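Local coordinates for beta-glucoside kinase (Listeria monocytogenes, PDB 4HTL), which phosphorylates cellobiose with ATP to give cellobiose-6'-phosphate and may also act as a transcriptional regulator of the cellobiose-PTS operon, at residues L117-D122 with I270-T275; D124-L129 with H240-G245; G137-N142 with G154-M159; N231-F236 with F264-T269. One frame throughout, in Å; residues are numbered along the deposited sequence. Where two conformers were deposited one is given.

Contact 1: L117-D122 with I270-T275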
loop_
_atom_site.group_PDB
_atom_site.type_symbol
_atom_site.label_atom_id
_atom_site.label_comp_id
_atom_site.label_asym_id
_atom_site.label_seq_id
_atom_site.Cartn_x
_atom_site.Cartn_y
_atom_site.Cartn_z
ATOM N N LEU A 117 20.745 10.689 0.907
ATOM C CA LEU A 117 21.357 11.892 0.361
ATOM C C LEU A 117 20.381 12.872 -0.267
ATOM O O LEU A 117 20.773 13.980 -0.646
ATOM C CB LEU A 117 22.386 11.489 -0.710
ATOM C CG LEU A 117 23.529 10.614 -0.187
ATOM C CD1 LEU A 117 24.398 10.140 -1.379
ATOM C CD2 LEU A 117 24.384 11.292 0.910
ATOM N N GLY A 118 19.114 12.491 -0.370
ATOM C CA GLY A 118 18.179 13.282 -1.074
ATOM C C GLY A 118 17.154 13.947 -0.163
ATOM O O GLY A 118 17.491 14.439 0.877
ATOM N N LYS A 119 15.899 13.944 -0.606
ATOM C CA LYS A 119 14.791 14.719 0.020
ATOM C C LYS A 119 14.080 13.962 1.117
ATOM O O LYS A 119 13.187 14.502 1.765
ATOM C CB LYS A 119 13.773 15.125 -1.059
ATOM C CG LYS A 119 14.304 16.052 -2.123
ATOM C CD LYS A 119 13.257 16.302 -3.182
ATOM C CE LYS A 119 13.600 17.407 -4.133
ATOM N NZ LYS A 119 12.464 17.581 -5.095
ATOM N N GLY A 120 14.473 12.699 1.336
ATOM C CA GLY A 120 13.764 11.877 2.355
ATOM C C GLY A 120 14.568 11.671 3.638
ATOM O O GLY A 120 14.253 10.775 4.436
ATOM N N GLN A 121 15.585 12.492 3.883
ATOM C CA GLN A 121 16.482 12.218 4.997
ATOM C C GLN A 121 15.766 12.169 6.356
ATOM O O GLN A 121 16.171 11.410 7.269
ATOM C CB GLN A 121 17.611 13.218 5.015
ATOM C CG GLN A 121 18.561 13.060 3.855
ATOM C CD GLN A 121 19.535 14.219 3.743
ATOM O OE1 GLN A 121 19.119 15.415 3.829
ATOM N NE2 GLN A 121 20.841 13.903 3.547
ATOM N N ASP A 122 14.805 13.049 6.545
ATOM C CA ASP A 122 14.135 13.165 7.818
ATOM C C ASP A 122 12.692 12.690 7.788
ATOM O O ASP A 122 11.892 13.091 8.628
ATOM C CB ASP A 122 14.290 14.594 8.285
ATOM C CG ASP A 122 15.771 14.955 8.476
ATOM O OD1 ASP A 122 16.422 14.316 9.332
ATOM O OD2 ASP A 122 16.307 15.811 7.727
ATOM N N ILE A 270 2.691 15.840 -0.199
ATOM C CA ILE A 270 3.602 16.622 -1.030
ATOM C C ILE A 270 4.117 15.736 -2.164
ATOM O O ILE A 270 4.556 14.639 -1.929
ATOM C CB ILE A 270 4.770 17.160 -0.204
ATOM C CG1 ILE A 270 4.246 18.229 0.777
ATOM C CG2 ILE A 270 5.884 17.762 -1.097
ATOM C CD1 ILE A 270 5.235 18.538 1.886
ATOM N N ILE A 271 3.934 16.208 -3.399
ATOM C CA ILE A 271 4.516 15.574 -4.579
ATOM C C ILE A 271 5.616 16.459 -5.140
ATOM O O ILE A 271 5.430 17.650 -5.325
ATOM C CB ILE A 271 3.473 15.102 -5.665
ATOM C CG1 ILE A 271 2.726 16.258 -6.297
ATOM C CG2 ILE A 271 2.492 14.072 -5.064
ATOM C CD1 ILE A 271 1.876 15.881 -7.537
ATOM N N GLU A 272 6.751 15.849 -5.451
ATOM C CA GLU A 272 7.887 16.570 -6.015
ATOM C C GLU A 272 8.818 15.573 -6.678
ATOM O O GLU A 272 8.650 14.367 -6.536
ATOM C CB GLU A 272 8.628 17.422 -4.956
ATOM C CG GLU A 272 9.187 16.665 -3.819
ATOM C CD GLU A 272 9.789 17.628 -2.788
ATOM O OE1 GLU A 272 10.611 18.448 -3.195
ATOM O OE2 GLU A 272 9.419 17.562 -1.588
ATOM N N THR A 273 9.766 16.073 -7.455
ATOM C CA THR A 273 10.671 15.187 -8.133
ATOM C C THR A 273 11.672 14.483 -7.218
ATOM O O THR A 273 12.105 15.021 -6.206
ATOM C CB THR A 273 11.457 15.904 -9.240
ATOM O OG1 THR A 273 12.151 17.037 -8.682
ATOM C CG2 THR A 273 10.497 16.314 -10.407
ATOM N N ALA A 274 12.029 13.269 -7.605
ATOM C CA ALA A 274 13.114 12.514 -6.969
ATOM C C ALA A 274 14.431 13.203 -7.327
ATOM O O ALA A 274 14.505 13.895 -8.310
ATOM C CB ALA A 274 13.116 11.074 -7.524
ATOM N N THR A 275 15.467 12.969 -6.534
ATOM C CA THR A 275 16.795 13.499 -6.791
ATOM C C THR A 275 17.765 12.388 -7.258
ATOM O O THR A 275 17.487 11.183 -7.209
ATOM C CB THR A 275 17.360 14.186 -5.539
ATOM O OG1 THR A 275 17.482 13.244 -4.473
ATOM C CG2 THR A 275 16.510 15.399 -5.072
HETATM O O HOH W 1 14.146 16.836 -7.219
#
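Gly118 and Thr275 bring the two backbones closest, with CA atoms 5.9 Å apart, where the loop 117-122 passes the end of strand 270-273 without pairing with it. Having no side chain, Gly118 lets Thr275 OG1 come to 3.5 Å from its CA. The contact is carried mainly by Lys119, whose chain is stretched out beyond CG and spans the distance to the strand. Its ammonium end is gripped from three directions. Glu272 OE1 lies 2.8 Å from Lys119 NZ and forms a salt bridge; NZ meets the carboxylate on its anti side, 34° out of its plane. Thr273 O, also 2.8 Å from Lys119 NZ, accepts through a lone pair in the carbonyl plane. A water accepts a third bond from Lys119 NZ. A long, flexible side chain with three N-H donors suits this place, since its acceptors are a carboxylate, a peptide oxygen and a water. Glu272 holds its CG between its own backbone N and carbonyl carbon (chi1 60°), and from there the extended chain crosses Lys119 at a slant. On the way, the methylenes of Lys119 lie on the Thr275 methyl, with Lys119 CE 3.7 Å from Thr275 CG2. Thr275 thus uses its methyl for the lysine and its hydroxyl for Glu114, near the end of helix 106-117. Glu114 OE1 also accepts from Lys119 N. This surface salt bridge therefore ties the loop after helix 106-117 to a border strand of the mixed sheet of the RNase H-like fold; strand 240-244 lies alongside, its Phe242 touching Lys119, and Thr273 leans on helix 253-261.

Contact 2: D124-L129 with H240-G245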
loop_
_atom_site.group_PDB
_atom_site.type_symbol
_atom_site.label_atom_id
_atom_site.label_comp_id
_atom_site.label_asym_id
_atom_site.label_seq_id
_atom_site.Cartn_x
_atom_site.Cartn_y
_atom_site.Cartn_z
ATOM N N ASP A 124 9.856 9.554 7.784
ATOM C CA ASP A 124 9.536 8.153 8.125
ATOM C C ASP A 124 8.499 7.475 7.229
ATOM O O ASP A 124 8.406 6.259 7.244
ATOM C CB ASP A 124 9.044 8.084 9.553
ATOM C CG ASP A 124 10.163 8.243 10.572
ATOM O OD1 ASP A 124 11.378 8.116 10.279
ATOM O OD2 ASP A 124 9.798 8.502 11.696
ATOM N N ASP A 125 7.759 8.234 6.437
ATOM C CA ASP A 125 6.699 7.649 5.615
ATOM C C ASP A 125 6.664 8.387 4.287
ATOM O O ASP A 125 6.165 9.510 4.206
ATOM C CB ASP A 125 5.328 7.788 6.316
ATOM C CG ASP A 125 5.216 6.953 7.557
ATOM O OD1 ASP A 125 5.514 7.509 8.656
ATOM O OD2 ASP A 125 4.949 5.727 7.426
ATOM N N PHE A 126 7.356 7.827 3.287
ATOM C CA PHE A 126 7.324 8.387 1.942
ATOM C C PHE A 126 7.398 7.277 0.917
ATOM O O PHE A 126 7.771 6.153 1.235
ATOM C CB PHE A 126 8.435 9.404 1.714
ATOM C CG PHE A 126 9.836 8.851 1.609
ATOM C CD1 PHE A 126 10.618 8.630 2.766
ATOM C CD2 PHE A 126 10.414 8.624 0.392
ATOM C CE1 PHE A 126 11.902 8.212 2.662
ATOM C CE2 PHE A 126 11.697 8.181 0.280
ATOM C CZ PHE A 126 12.469 8.002 1.434
ATOM N N LEU A 127 6.941 7.597 -0.283
ATOM C CA LEU A 127 7.003 6.695 -1.394
ATOM C C LEU A 127 7.836 7.304 -2.531
ATOM O O LEU A 127 7.927 8.508 -2.683
ATOM C CB LEU A 127 5.622 6.379 -1.933
ATOM C CG LEU A 127 4.525 5.991 -0.928
ATOM C CD1 LEU A 127 3.159 5.844 -1.613
ATOM C CD2 LEU A 127 4.940 4.662 -0.238
ATOM N N CYS A 128 8.396 6.415 -3.329
ATOM C CA CYS A 128 8.990 6.775 -4.615
ATOM C C CYS A 128 8.223 6.088 -5.766
ATOM O O CYS A 128 8.048 4.855 -5.805
ATOM C CB CYS A 128 10.396 6.372 -4.657
ATOM S SG CYS A 128 11.467 7.279 -3.514
ATOM N N LEU A 129 7.835 6.894 -6.723
ATOM C CA LEU A 129 7.087 6.433 -7.902
ATOM C C LEU A 129 7.944 6.817 -9.127
ATOM O O LEU A 129 8.307 7.974 -9.304
ATOM C CB LEU A 129 5.741 7.107 -7.932
ATOM C CG LEU A 129 4.903 6.962 -9.222
ATOM C CD1 LEU A 129 4.524 5.501 -9.493
ATOM C CD2 LEU A 129 3.690 7.893 -9.177
ATOM N N HIS A 240 5.122 12.443 1.678
ATOM C CA HIS A 240 5.762 12.842 0.412
ATOM C C HIS A 240 5.733 11.675 -0.552
ATOM O O HIS A 240 5.934 10.521 -0.148
ATOM C CB HIS A 240 7.235 13.218 0.593
ATOM C CG HIS A 240 7.460 14.447 1.405
ATOM N ND1 HIS A 240 7.168 14.509 2.730
ATOM C CD2 HIS A 240 7.984 15.678 1.060
ATOM C CE1 HIS A 240 7.491 15.719 3.195
ATOM N NE2 HIS A 240 7.979 16.446 2.169
ATOM N N ILE A 241 5.472 11.965 -1.817
ATOM C CA ILE A 241 5.707 11.019 -2.903
ATOM C C ILE A 241 6.655 11.675 -3.876
ATOM O O ILE A 241 6.349 12.724 -4.463
ATOM C CB ILE A 241 4.410 10.595 -3.628
ATOM C CG1 ILE A 241 3.408 9.971 -2.606
ATOM C CG2 ILE A 241 4.697 9.611 -4.790
ATOM C CD1 ILE A 241 2.064 9.612 -3.204
ATOM N N PHE A 242 7.799 11.042 -4.040
ATOM C CA PHE A 242 8.828 11.530 -4.951
ATOM C C PHE A 242 8.695 10.841 -6.288
ATOM O O PHE A 242 8.735 9.595 -6.369
ATOM C CB PHE A 242 10.222 11.327 -4.369
ATOM C CG PHE A 242 10.428 12.021 -3.032
ATOM C CD1 PHE A 242 10.313 13.385 -2.930
ATOM C CD2 PHE A 242 10.643 11.296 -1.861
ATOM C CE1 PHE A 242 10.437 14.032 -1.724
ATOM C CE2 PHE A 242 10.802 11.943 -0.661
ATOM C CZ PHE A 242 10.684 13.293 -0.582
ATOM N N ILE A 243 8.572 11.640 -7.348
ATOM C CA ILE A 243 8.310 11.077 -8.658
ATOM C C ILE A 243 9.506 11.299 -9.564
ATOM O O ILE A 243 10.056 12.402 -9.614
ATOM C CB ILE A 243 7.045 11.666 -9.318
ATOM C CG1 ILE A 243 5.813 11.627 -8.357
ATOM C CG2 ILE A 243 6.772 10.870 -10.633
ATOM C CD1 ILE A 243 4.508 12.271 -8.876
ATOM N N GLY A 244 9.959 10.200 -10.191
ATOM C CA GLY A 244 11.115 10.212 -11.041
ATOM C C GLY A 244 10.897 9.394 -12.302
ATOM O O GLY A 244 9.782 8.982 -12.609
ATOM N N GLY A 245 11.980 9.191 -13.051
ATOM C CA GLY A 245 11.952 8.428 -14.282
ATOM C C GLY A 245 11.886 9.323 -15.516
ATOM O O GLY A 245 12.003 10.549 -15.434
#
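Leu127 and Ile241 sit side by side in two parallel strand segments, 126-129 and 240-244, whose axes differ in direction by 17°. Four backbone bonds alternate between them: Leu127 N to His240 O, Phe242 N to Leu127 O, Leu129 N to Phe242 O (2.9 Å) and Gly244 N to Leu129 O (2.9 Å). Branched aliphatic side chains suit these buried strands. Leu127 CD1 lies 4.2 Å from Ile241 CD1 and Leu129 CB 4.2 Å from Ile241 CG2, forming a surface that helix 212-236 covers with Leu229, Leu232 and Phe236. These are neighbouring strands of the mixed five-stranded sheet, order 3-2-1-4-5, of the RNase H-like fold that ROK kinases share with actin. The other face carries Phe126, Cys128 and Phe242, with Leu111 of helix 106-117 over the first two. Here Phe126 CD2 presses on the edge of the Phe242 ring, 3.5 Å from Phe242 CD2, with the ring planes 67° apart. With CG between backbone N and carbonyl carbon (chi1 71°), the Phe126 ring stands out from this face to make that contact. Packing slackens at the start of the strands: the His240 ring turns away from Phe126, leaving their CB atoms 4.2 Å apart, and rests instead on Ile270 and Glu272 in a partly exposed position.

Contact 3: G137-N142 with G154-M159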
loop_
_atom_site.group_PDB
_atom_site.type_symbol
_atom_site.label_atom_id
_atom_site.label_comp_id
_atom_site.label_asym_id
_atom_site.label_seq_id
_atom_site.Cartn_x
_atom_site.Cartn_y
_atom_site.Cartn_z
ATOM N N GLY A 137 8.151 1.350 -8.045
ATOM C CA GLY A 137 7.747 1.781 -6.750
ATOM C C GLY A 137 8.732 1.375 -5.696
ATOM O O GLY A 137 9.310 0.285 -5.749
ATOM N N GLY A 138 8.854 2.254 -4.710
ATOM C CA GLY A 138 9.490 1.944 -3.412
ATOM C C GLY A 138 8.665 2.534 -2.257
ATOM O O GLY A 138 8.058 3.619 -2.355
ATOM N N ILE A 139 8.671 1.818 -1.140
ATOM C CA ILE A 139 7.874 2.171 0.042
ATOM C C ILE A 139 8.780 2.322 1.262
ATOM O O ILE A 139 9.491 1.387 1.628
ATOM C CB ILE A 139 6.869 1.052 0.397
ATOM C CG1 ILE A 139 5.941 0.757 -0.786
ATOM C CG2 ILE A 139 6.060 1.390 1.670
ATOM C CD1 ILE A 139 5.343 -0.645 -0.776
ATOM N N PHE A 140 8.634 3.457 1.943
ATOM C CA PHE A 140 9.291 3.712 3.242
ATOM C C PHE A 140 8.132 4.000 4.223
ATOM O O PHE A 140 7.393 4.974 4.060
ATOM C CB PHE A 140 10.257 4.878 3.128
ATOM C CG PHE A 140 11.387 4.856 4.122
ATOM C CD1 PHE A 140 12.418 3.944 3.978
ATOM C CD2 PHE A 140 11.469 5.793 5.126
ATOM C CE1 PHE A 140 13.467 3.928 4.873
ATOM C CE2 PHE A 140 12.544 5.791 6.006
ATOM C CZ PHE A 140 13.549 4.876 5.855
ATOM N N SER A 141 7.961 3.093 5.187
ATOM C CA SER A 141 6.906 3.205 6.220
ATOM C C SER A 141 7.549 2.984 7.589
ATOM O O SER A 141 8.361 2.085 7.769
ATOM C CB SER A 141 5.808 2.213 6.031
ATOM O OG SER A 141 5.102 2.352 4.821
ATOM N N ASN A 142 7.130 3.763 8.560
ATOM C CA ASN A 142 7.707 3.652 9.898
ATOM C C ASN A 142 9.218 3.674 9.949
ATOM O O ASN A 142 9.842 3.009 10.809
ATOM C CB ASN A 142 7.321 2.377 10.577
ATOM C CG ASN A 142 5.880 2.321 10.948
ATOM O OD1 ASN A 142 5.323 3.300 11.421
ATOM N ND2 ASN A 142 5.269 1.156 10.769
ATOM N N GLY A 154 6.027 -3.062 -3.469
ATOM C CA GLY A 154 6.301 -1.860 -4.221
ATOM C C GLY A 154 6.040 -1.925 -5.721
ATOM O O GLY A 154 6.512 -1.083 -6.479
ATOM N N GLU A 155 5.297 -2.924 -6.147
ATOM C CA GLU A 155 4.921 -3.104 -7.545
ATOM C C GLU A 155 3.771 -2.191 -7.948
ATOM O O GLU A 155 2.651 -2.624 -8.305
ATOM C CB GLU A 155 4.596 -4.591 -7.840
ATOM C CG GLU A 155 5.774 -5.505 -7.977
ATOM C CD GLU A 155 6.513 -5.394 -9.327
ATOM O OE1 GLU A 155 6.406 -4.355 -10.022
ATOM O OE2 GLU A 155 7.157 -6.405 -9.733
ATOM N N PHE A 156 4.084 -0.907 -7.960
ATOM C CA PHE A 156 3.089 0.147 -8.157
ATOM C C PHE A 156 2.461 0.081 -9.546
ATOM O O PHE A 156 1.307 0.449 -9.716
ATOM C CB PHE A 156 3.648 1.548 -7.942
ATOM C CG PHE A 156 4.093 1.887 -6.540
ATOM C CD1 PHE A 156 3.861 1.068 -5.433
ATOM C CD2 PHE A 156 4.677 3.128 -6.331
ATOM C CE1 PHE A 156 4.294 1.457 -4.158
ATOM C CE2 PHE A 156 5.108 3.527 -5.077
ATOM C CZ PHE A 156 4.897 2.695 -3.971
ATOM N N GLY A 157 3.213 -0.440 -10.534
ATOM C CA GLY A 157 2.696 -0.546 -11.863
ATOM C C GLY A 157 1.586 -1.550 -12.061
ATOM O O GLY A 157 0.920 -1.557 -13.102
ATOM N N TYR A 158 1.399 -2.425 -11.082
ATOM C CA TYR A 158 0.320 -3.422 -11.138
ATOM C C TYR A 158 -1.003 -2.898 -10.572
ATOM O O TYR A 158 -2.012 -3.612 -10.613
ATOM C CB TYR A 158 0.733 -4.702 -10.411
ATOM C CG TYR A 158 1.665 -5.584 -11.200
ATOM C CD1 TYR A 158 3.018 -5.293 -11.336
ATOM C CD2 TYR A 158 1.172 -6.698 -11.862
ATOM C CE1 TYR A 158 3.837 -6.123 -12.082
ATOM C CE2 TYR A 158 1.993 -7.525 -12.593
ATOM C CZ TYR A 158 3.320 -7.226 -12.704
ATOM O OH TYR A 158 4.142 -8.076 -13.430
HETATM N N MSE A 159 -1.058 -1.644 -10.115
HETATM C CA MSE A 159 -2.358 -1.121 -9.704
HETATM C C MSE A 159 -3.249 -0.987 -10.940
HETATM O O MSE A 159 -2.815 -0.578 -12.027
HETATM C CB MSE A 159 -2.270 0.251 -9.060
HETATM C CG MSE A 159 -1.555 0.305 -7.674
HETATM SE SE MSE A 159 -1.642 1.995 -6.849
HETATM C CE MSE A 159 -0.226 2.832 -7.782
HETATM O O HOH W 2 8.675 -1.491 -8.720
#
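Phe156 lays one face of its ring over the bare backbone of Gly137, a CH-pi contact in which Gly137 CA lies 3.6 Å from the Phe156 ring centroid and 22° off the normal, displaced toward the rim. Ile139 comes to the edge, its CG1 3.8 Å from Phe156 CE1, and the ring also packs on Leu232 of helix 212-236 and on Leu235 of the second subunit. The ring plane lies close to the plane of CA, CB and CG of Phe156 (chi2 -8°), an uncommon setting for phenylalanine that turns the flat of the ring to the strand. Glycine suits position 137 because both the ring and Gly154 O press on the same atom, Gly137 CA, the latter at 3.1 Å. Gly154 has a positive phi of 96°, which favours glycine, and Ile139 CD1 packs 3.7 Å from Gly154 N. Glu155 then centres an inverse gamma turn, closed by a weak bond from Phe156 N to Gly154 O, and the chain enters the short 3-10 segment 156-158. The run Gly154 to Met159 appears to match the ROK segment whose glutamate and histidine contact the sugar in relatives, with Tyr158 at the histidine position; the contact therefore probably backs the wall of the sugar site. Its chemistry is mostly apolar, and the polar link is indirect: a water accepts from Gly137 N at 3.0 Å and donates to Gly154 O at 3.1 Å. This water joins strand and turn where Gly137 N and Gly154 O are badly angled for a direct bond, so close-fitting glycines and one buried ring do most of the holding.

Contact 4: N231-F236 with F264-T269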
loop_
_atom_site.group_PDB
_atom_site.type_symbol
_atom_site.label_atom_id
_atom_site.label_comp_id
_atom_site.label_asym_id
_atom_site.label_seq_id
_atom_site.Cartn_x
_atom_site.Cartn_y
_atom_site.Cartn_z
ATOM N N ASN A 231 -4.761 6.242 -4.952
ATOM C CA ASN A 231 -4.691 4.963 -4.274
ATOM C C ASN A 231 -3.549 4.951 -3.238
ATOM O O ASN A 231 -3.710 4.470 -2.098
ATOM C CB ASN A 231 -4.413 3.812 -5.245
ATOM C CG ASN A 231 -5.629 3.398 -6.094
ATOM O OD1 ASN A 231 -6.766 3.701 -5.762
ATOM N ND2 ASN A 231 -5.352 2.589 -7.146
ATOM N N LEU A 232 -2.358 5.361 -3.672
ATOM C CA LEU A 232 -1.193 5.349 -2.789
ATOM C C LEU A 232 -1.358 6.227 -1.548
ATOM O O LEU A 232 -0.911 5.870 -0.449
ATOM C CB LEU A 232 0.068 5.767 -3.557
ATOM C CG LEU A 232 0.601 4.823 -4.625
ATOM C CD1 LEU A 232 1.687 5.478 -5.460
ATOM C CD2 LEU A 232 0.972 3.422 -4.138
ATOM N N ILE A 233 -1.921 7.402 -1.748
ATOM C CA ILE A 233 -2.136 8.379 -0.683
ATOM C C ILE A 233 -3.034 7.778 0.406
ATOM O O ILE A 233 -2.668 7.757 1.566
ATOM C CB ILE A 233 -2.721 9.688 -1.244
ATOM C CG1 ILE A 233 -1.608 10.439 -1.994
ATOM C CG2 ILE A 233 -3.359 10.563 -0.147
ATOM C CD1 ILE A 233 -2.125 11.523 -2.903
ATOM N N TYR A 234 -4.133 7.170 -0.017
ATOM C CA TYR A 234 -5.104 6.610 0.945
ATOM C C TYR A 234 -4.573 5.329 1.615
ATOM O O TYR A 234 -4.829 5.071 2.772
ATOM C CB TYR A 234 -6.491 6.437 0.277
ATOM C CG TYR A 234 -7.179 7.796 0.208
ATOM C CD1 TYR A 234 -7.107 8.589 -0.901
ATOM C CD2 TYR A 234 -7.923 8.253 1.262
ATOM C CE1 TYR A 234 -7.708 9.832 -0.934
ATOM C CE2 TYR A 234 -8.502 9.487 1.263
ATOM C CZ TYR A 234 -8.433 10.271 0.138
ATOM O OH TYR A 234 -8.967 11.540 0.122
ATOM N N LEU A 235 -3.811 4.525 0.875
ATOM C CA LEU A 235 -3.315 3.311 1.417
ATOM C C LEU A 235 -2.183 3.550 2.438
ATOM O O LEU A 235 -2.226 3.020 3.549
ATOM C CB LEU A 235 -2.871 2.339 0.325
ATOM C CG LEU A 235 -3.969 1.760 -0.611
ATOM C CD1 LEU A 235 -3.367 0.853 -1.686
ATOM C CD2 LEU A 235 -4.976 1.074 0.212
ATOM N N PHE A 236 -1.148 4.290 2.029
ATOM C CA PHE A 236 0.049 4.403 2.805
ATOM C C PHE A 236 0.095 5.646 3.706
ATOM O O PHE A 236 0.888 5.697 4.660
ATOM C CB PHE A 236 1.283 4.485 1.853
ATOM C CG PHE A 236 1.589 3.182 1.146
ATOM C CD1 PHE A 236 2.275 2.176 1.812
ATOM C CD2 PHE A 236 1.092 2.934 -0.106
ATOM C CE1 PHE A 236 2.531 0.947 1.197
ATOM C CE2 PHE A 236 1.367 1.715 -0.747
ATOM C CZ PHE A 236 2.045 0.703 -0.079
ATOM N N PHE A 264 -9.063 15.477 -7.533
ATOM C CA PHE A 264 -8.856 14.235 -6.762
ATOM C C PHE A 264 -8.577 14.504 -5.315
ATOM O O PHE A 264 -9.248 13.918 -4.420
ATOM C CB PHE A 264 -7.765 13.357 -7.413
ATOM C CG PHE A 264 -8.159 12.857 -8.767
ATOM C CD1 PHE A 264 -8.830 11.669 -8.895
ATOM C CD2 PHE A 264 -7.843 13.571 -9.927
ATOM C CE1 PHE A 264 -9.224 11.202 -10.134
ATOM C CE2 PHE A 264 -8.236 13.101 -11.159
ATOM C CZ PHE A 264 -8.930 11.920 -11.264
ATOM N N GLY A 265 -7.596 15.360 -5.100
ATOM C CA GLY A 265 -7.227 15.851 -3.802
ATOM C C GLY A 265 -5.946 15.224 -3.273
ATOM O O GLY A 265 -5.915 14.051 -2.921
ATOM N N LEU A 266 -4.879 16.010 -3.233
ATOM C CA LEU A 266 -3.637 15.543 -2.638
ATOM C C LEU A 266 -3.723 15.204 -1.154
ATOM O O LEU A 266 -2.873 14.472 -0.655
ATOM C CB LEU A 266 -2.487 16.533 -2.896
ATOM C CG LEU A 266 -1.894 16.490 -4.317
ATOM C CD1 LEU A 266 -1.117 17.757 -4.614
ATOM C CD2 LEU A 266 -1.055 15.211 -4.513
ATOM N N ARG A 267 -4.676 15.800 -0.426
ATOM C CA ARG A 267 -4.939 15.436 0.957
ATOM C C ARG A 267 -3.699 15.505 1.806
ATOM O O ARG A 267 -3.309 14.531 2.476
ATOM C CB ARG A 267 -5.632 14.095 1.047
ATOM C CG ARG A 267 -6.321 13.949 2.386
ATOM C CD ARG A 267 -6.415 12.533 2.896
ATOM N NE ARG A 267 -5.143 11.857 2.963
ATOM C CZ ARG A 267 -5.001 10.591 3.333
ATOM N NH1 ARG A 267 -6.068 9.911 3.759
ATOM N NH2 ARG A 267 -3.801 10.025 3.298
ATOM N N ASP A 268 -3.055 16.669 1.706
ATOM C CA ASP A 268 -1.832 17.034 2.435
ATOM C C ASP A 268 -0.498 16.439 1.903
ATOM O O ASP A 268 0.595 16.751 2.435
ATOM C CB ASP A 268 -1.985 16.783 3.925
ATOM C CG ASP A 268 -3.260 17.402 4.492
ATOM O OD1 ASP A 268 -3.394 18.653 4.439
ATOM O OD2 ASP A 268 -4.143 16.613 4.934
ATOM N N THR A 269 -0.578 15.526 0.953
ATOM C CA THR A 269 0.604 14.867 0.438
ATOM C C THR A 269 1.382 15.818 -0.415
ATOM O O THR A 269 0.801 16.500 -1.264
ATOM C CB THR A 269 0.207 13.651 -0.399
ATOM O OG1 THR A 269 -0.788 12.892 0.291
ATOM C CG2 THR A 269 1.407 12.751 -0.725
HETATM O O HOH W 3 -4.950 7.348 4.275
HETATM O O HOH W 4 -8.311 13.246 -1.837
#
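Ile233 and Tyr234, near the end of helix 212-236, receive a loop that closes in a type I' beta turn, Leu266 to Thr269, just before strand 270-273. The loop first meets the helix through water: one molecule accepts from Tyr234 OH at 2.7 Å, in the plane of the ring, and donates to Phe264 O and Gly265 O. Gly265 has a positive phi, which suits glycine. Leu266 starts its side chain away from the helix, yet its CD2 comes within 4.2 Å of Ile233 CD1. Arg267 occupies the first of the two left-handed corners of the turn. With CG anti to the backbone N (chi1 -160°) and a bend at chi3, its chain passes Ile233 and carries the guanidinium over one face of Tyr234. Arginine suits this place because it is long enough for that reach and ends in a flat cation that can serve both ring and water. The cation-pi distance from Arg267 CZ to the Tyr234 centroid is 4.5 Å, and the two planes are inclined by 52°. Arg267 NH1 gives a hydrogen to a water 2.8 Å away, which donates to Tyr234 O. The ring of Tyr234 also stacks on Tyr158 of the second subunit. Arg152 of that subunit forms a salt bridge with Asp268 and a hydrogen bond with Arg267 O. Thr269 ends the turn against Ile233, its OG1 3.5 Å from Ile233 CG1. A small threonine fits the isoleucine while Thr269 OG1 donates to Leu266 O at 2.8 Å, almost straight onto the carbonyl at 175°; that same oxygen also accepts from Thr269 N.

Contacts 1, 2 and 3 follow one another across a single mixed sheet, in strand order 270-273, 240-244, 126-131 and 135-141. The centre of contact 2 is about 7 Å from that of contact 1 and about 9 Å from that of contact 3. The centre of contact 4 lies about 12 Å from that of contact 2; it joins helix 212-236 to the loop leading into strand 270-273. Along the chain, contact 1 encloses the other three, contact 3 is nested within contact 2, and contacts 2 and 4 interleave. The consecutive antiparallel pair 126-131 and 135-141 is thus joined by strands from much later in the chain. Contacts 3 and 4 both touch the second subunit, so the dimer interface borders the packing of this half.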